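Local coordinates for 182aa long hypothetical protein (Pyrococcus horikoshii, PDB 2GAN) that is of unknown function but probably transfers an acetyl group from acetyl-CoA to an unidentified substrate, as a member of the GNAT acetyltransferase family, at residues Y72-N76 / R77-T81. Residues are numbered along the deposited sequence; the frame is centred on the assembly and turned at random.
With SO4 (sulfate ion), chain E.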
ATOM      1  N   TYR A  72     -22.574   4.299   1.223  1.00 24.31           N
ATOM      2  CA  TYR A  72     -23.227   3.013   1.150  1.00 23.54           C
ATOM      3  C   TYR A  72     -23.701   2.844   2.577  1.00 22.18           C
ATOM      4  O   TYR A  72     -22.912   2.934   3.519  1.00 23.04           O
ATOM      5  CB  TYR A  72     -22.256   1.900   0.757  1.00 22.34           C
ATOM      6  CG  TYR A  72     -22.960   0.589   0.452  1.00 23.87           C
ATOM      7  CD1 TYR A  72     -23.285  -0.306   1.470  1.00 22.74           C
ATOM      8  CD2 TYR A  72     -23.328   0.261  -0.856  1.00 24.29           C
ATOM      9  CE1 TYR A  72     -23.954  -1.499   1.196  1.00 25.71           C
ATOM     10  CE2 TYR A  72     -24.002  -0.925  -1.145  1.00 25.13           C
ATOM     11  CZ  TYR A  72     -24.312  -1.801  -0.115  1.00 27.40           C
ATOM     12  OH  TYR A  72     -24.984  -2.969  -0.397  1.00 27.74           O
ATOM     13  N   GLN A  73     -25.000   2.654   2.744  1.00 22.35           N
ATOM     14  CA  GLN A  73     -25.553   2.490   4.071  1.00 22.65           C
ATOM     15  C   GLN A  73     -26.233   1.144   4.224  1.00 23.98           C
ATOM     16  O   GLN A  73     -26.792   0.590   3.270  1.00 22.53           O
ATOM     17  CB  GLN A  73     -26.557   3.606   4.379  1.00 23.85           C
ATOM     18  CG  GLN A  73     -25.963   5.014   4.345  1.00 26.93           C
ATOM     19  CD  GLN A  73     -26.931   6.086   4.834  1.00 29.26           C
ATOM     20  OE1 GLN A  73     -26.687   7.288   4.662  1.00 30.06           O
ATOM     21  NE2 GLN A  73     -28.033   5.658   5.452  1.00 29.48           N
ATOM     22  N   LYS A  74     -26.159   0.621   5.438  1.00 23.36           N
ATOM     23  CA  LYS A  74     -26.785  -0.638   5.784  1.00 25.66           C
ATOM     24  C   LYS A  74     -27.610  -0.302   7.013  1.00 26.48           C
ATOM     25  O   LYS A  74     -27.059   0.059   8.054  1.00 27.84           O
ATOM     26  CB  LYS A  74     -25.739  -1.689   6.146  1.00 25.21           C
ATOM     27  CG  LYS A  74     -26.300  -3.101   6.261  1.00 28.19           C
ATOM     28  CD  LYS A  74     -25.209  -4.093   6.647  1.00 29.37           C
ATOM     29  CE  LYS A  74     -25.554  -5.522   6.228  1.00 33.12           C
ATOM     30  NZ  LYS A  74     -26.861  -5.993   6.766  1.00 33.71           N
ATOM     31  N   ASP A  75     -28.927  -0.389   6.887  1.00 25.88           N
ATOM     32  CA  ASP A  75     -29.793  -0.088   8.012  1.00 26.90           C
ATOM     33  C   ASP A  75     -29.471   1.291   8.594  1.00 25.59           C
ATOM     34  O   ASP A  75     -29.259   1.426   9.796  1.00 25.66           O
ATOM     35  CB  ASP A  75     -29.634  -1.180   9.081  1.00 27.97           C
ATOM     36  CG  ASP A  75     -30.127  -2.543   8.599  1.00 28.36           C
ATOM     37  OD1 ASP A  75     -29.732  -3.568   9.189  1.00 30.79           O
ATOM     38  OD2 ASP A  75     -30.920  -2.585   7.635  1.00 27.79           O
ATOM     39  N   ASN A  76     -29.425   2.303   7.726  1.00 25.78           N
ATOM     40  CA  ASN A  76     -29.166   3.698   8.120  1.00 26.89           C
ATOM     41  C   ASN A  76     -27.797   3.941   8.745  1.00 28.03           C
ATOM     42  O   ASN A  76     -27.631   4.858   9.554  1.00 29.25           O
ATOM     43  CB  ASN A  76     -30.237   4.173   9.104  1.00 26.26           C
ATOM     44  CG  ASN A  76     -31.635   4.058   8.543  1.00 24.02           C
ATOM     45  OD1 ASN A  76     -32.614   4.113   9.274  1.00 27.19           O
ATOM     46  ND2 ASN A  76     -31.734   3.905   7.237  1.00 29.44           N
ATOM     47  N   ARG A  77     -26.817   3.130   8.365  1.00 27.13           N
ATOM     48  CA  ARG A  77     -25.470   3.271   8.897  1.00 27.43           C
ATOM     49  C   ARG A  77     -24.474   3.374   7.739  1.00 26.03           C
ATOM     50  O   ARG A  77     -24.449   2.517   6.856  1.00 24.34           O
ATOM     51  CB  ARG A  77     -25.127   2.062   9.770  1.00 31.61           C
ATOM     52  CG  ARG A  77     -24.376   2.404  11.039  1.00 36.99           C
ATOM     53  CD  ARG A  77     -25.319   2.635  12.221  1.00 39.19           C
ATOM     54  NE  ARG A  77     -26.357   3.623  11.944  1.00 40.16           N
ATOM     55  CZ  ARG A  77     -27.313   3.967  12.806  1.00 40.46           C
ATOM     56  NH1 ARG A  77     -27.363   3.405  14.010  1.00 39.59           N
ATOM     57  NH2 ARG A  77     -28.230   4.864  12.463  1.00 37.50           N
ATOM     58  N   ILE A  78     -23.653   4.421   7.757  1.00 22.45           N
ATOM     59  CA  ILE A  78     -22.665   4.642   6.714  1.00 20.69           C
ATOM     60  C   ILE A  78     -21.485   3.690   6.836  1.00 21.54           C
ATOM     61  O   ILE A  78     -20.716   3.777   7.795  1.00 22.20           O
ATOM     62  CB  ILE A  78     -22.128   6.096   6.765  1.00 18.96           C
ATOM     63  CG1 ILE A  78     -23.274   7.082   6.556  1.00 17.82           C
ATOM     64  CG2 ILE A  78     -21.052   6.298   5.704  1.00 19.97           C
ATOM     65  CD1 ILE A  78     -22.861   8.542   6.667  1.00 19.42           C
ATOM     66  N   ILE A  79     -21.343   2.774   5.880  1.00 19.86           N
ATOM     67  CA  ILE A  79     -20.217   1.837   5.906  1.00 20.49           C
ATOM     68  C   ILE A  79     -19.358   1.973   4.645  1.00 21.42           C
ATOM     69  O   ILE A  79     -18.535   1.104   4.347  1.00 22.33           O
ATOM     70  CB  ILE A  79     -20.672   0.354   6.040  1.00 20.45           C
ATOM     71  CG1 ILE A  79     -21.588  -0.034   4.877  1.00 22.25           C
ATOM     72  CG2 ILE A  79     -21.391   0.138   7.365  1.00 17.99           C
ATOM     73  CD1 ILE A  79     -22.068  -1.476   4.958  1.00 20.76           C
ATOM     74  N   GLY A  80     -19.556   3.067   3.911  1.00 20.23           N
ATOM     75  CA  GLY A  80     -18.790   3.318   2.701  1.00 18.44           C
ATOM     76  C   GLY A  80     -19.054   4.725   2.203  1.00 18.60           C
ATOM     77  O   GLY A  80     -20.159   5.231   2.355  1.00 19.78           O
ATOM     78  N   THR A  81     -18.056   5.369   1.612  1.00 18.96           N
ATOM     79  CA  THR A  81     -18.247   6.734   1.110  1.00 20.52           C
ATOM     80  C   THR A  81     -17.522   6.965  -0.204  1.00 20.83           C
ATOM     81  O   THR A  81     -16.563   6.264  -0.531  1.00 20.45           O
ATOM     82  CB  THR A  81     -17.663   7.800   2.064  1.00 19.12           C
ATOM     83  OG1 THR A  81     -16.229   7.737   1.994  1.00 21.30           O
ATOM     84  CG2 THR A  81     -18.110   7.574   3.479  1.00 15.14           C
TER
HETATM   85  S   SO4 E1203     -28.565  -9.129   7.212  1.00 71.17           S
HETATM   86  O1  SO4 E1203     -27.305  -9.896   7.245  1.00 72.23           O
HETATM   87  O2  SO4 E1203     -28.824  -8.660   5.839  1.00 71.19           O
HETATM   88  O3  SO4 E1203     -28.457  -7.974   8.119  1.00 71.81           O
HETATM   89  O4  SO4 E1203     -29.676  -9.995   7.654  1.00 72.26           O
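Lys74 and Arg77 close a two-residue beta hairpin, in which strand 68-74 runs back antiparallel as strand 78-85 in the central sheet of the GNAT fold. Lys74 N gives a hydrogen bond to Arg77 O at 2.9 Å, and the return bond from Arg77 N to Lys74 O is weak. Asp75 and Asn76, both with positive phi, take the central positions of a turn close to type I', and Asp75 OD2 is hydrogen-bonded to Met1 N. Further along, Ile79 and Gly80 both face Tyr72 in a classic beta bulge: Ile79 N points almost straight at Tyr72 O, 2.8 Å away, while Tyr72 N reaches Gly80 O. On the same face as the tyrosine, Ile79 CG1 sits at the edge of its ring, 3.8 Å from CD1, and Ile79 CD1 continues on to Lys74 CB.

Gln73 lies on the other face. Its CB rests 3.4 Å from Arg77 O; chi1 of -61° and an extended chain then carry CG (4.0 Å), CD and OE1 past Ile78 CG1. OE1 also makes a weak hydrogen bond with Thr71 OG1, and NE2 stops 4.0 Å from Arg77 N, without bonding. Cutting Gln73 back to an alanine would probably uncover Ile78 CG1 on this side and cost Thr71 OG1 its weak bond.

At the end of its side chain, Lys74 NZ makes a weak hydrogen bond to O3 of a sulfate, probably from the crystallisation liquor. The Arg77 chain, bent at chi2 and chi3, folds back so that NE and NH2 both grip Asn76 O, each at 3.0 Å and from the same face of that carbonyl.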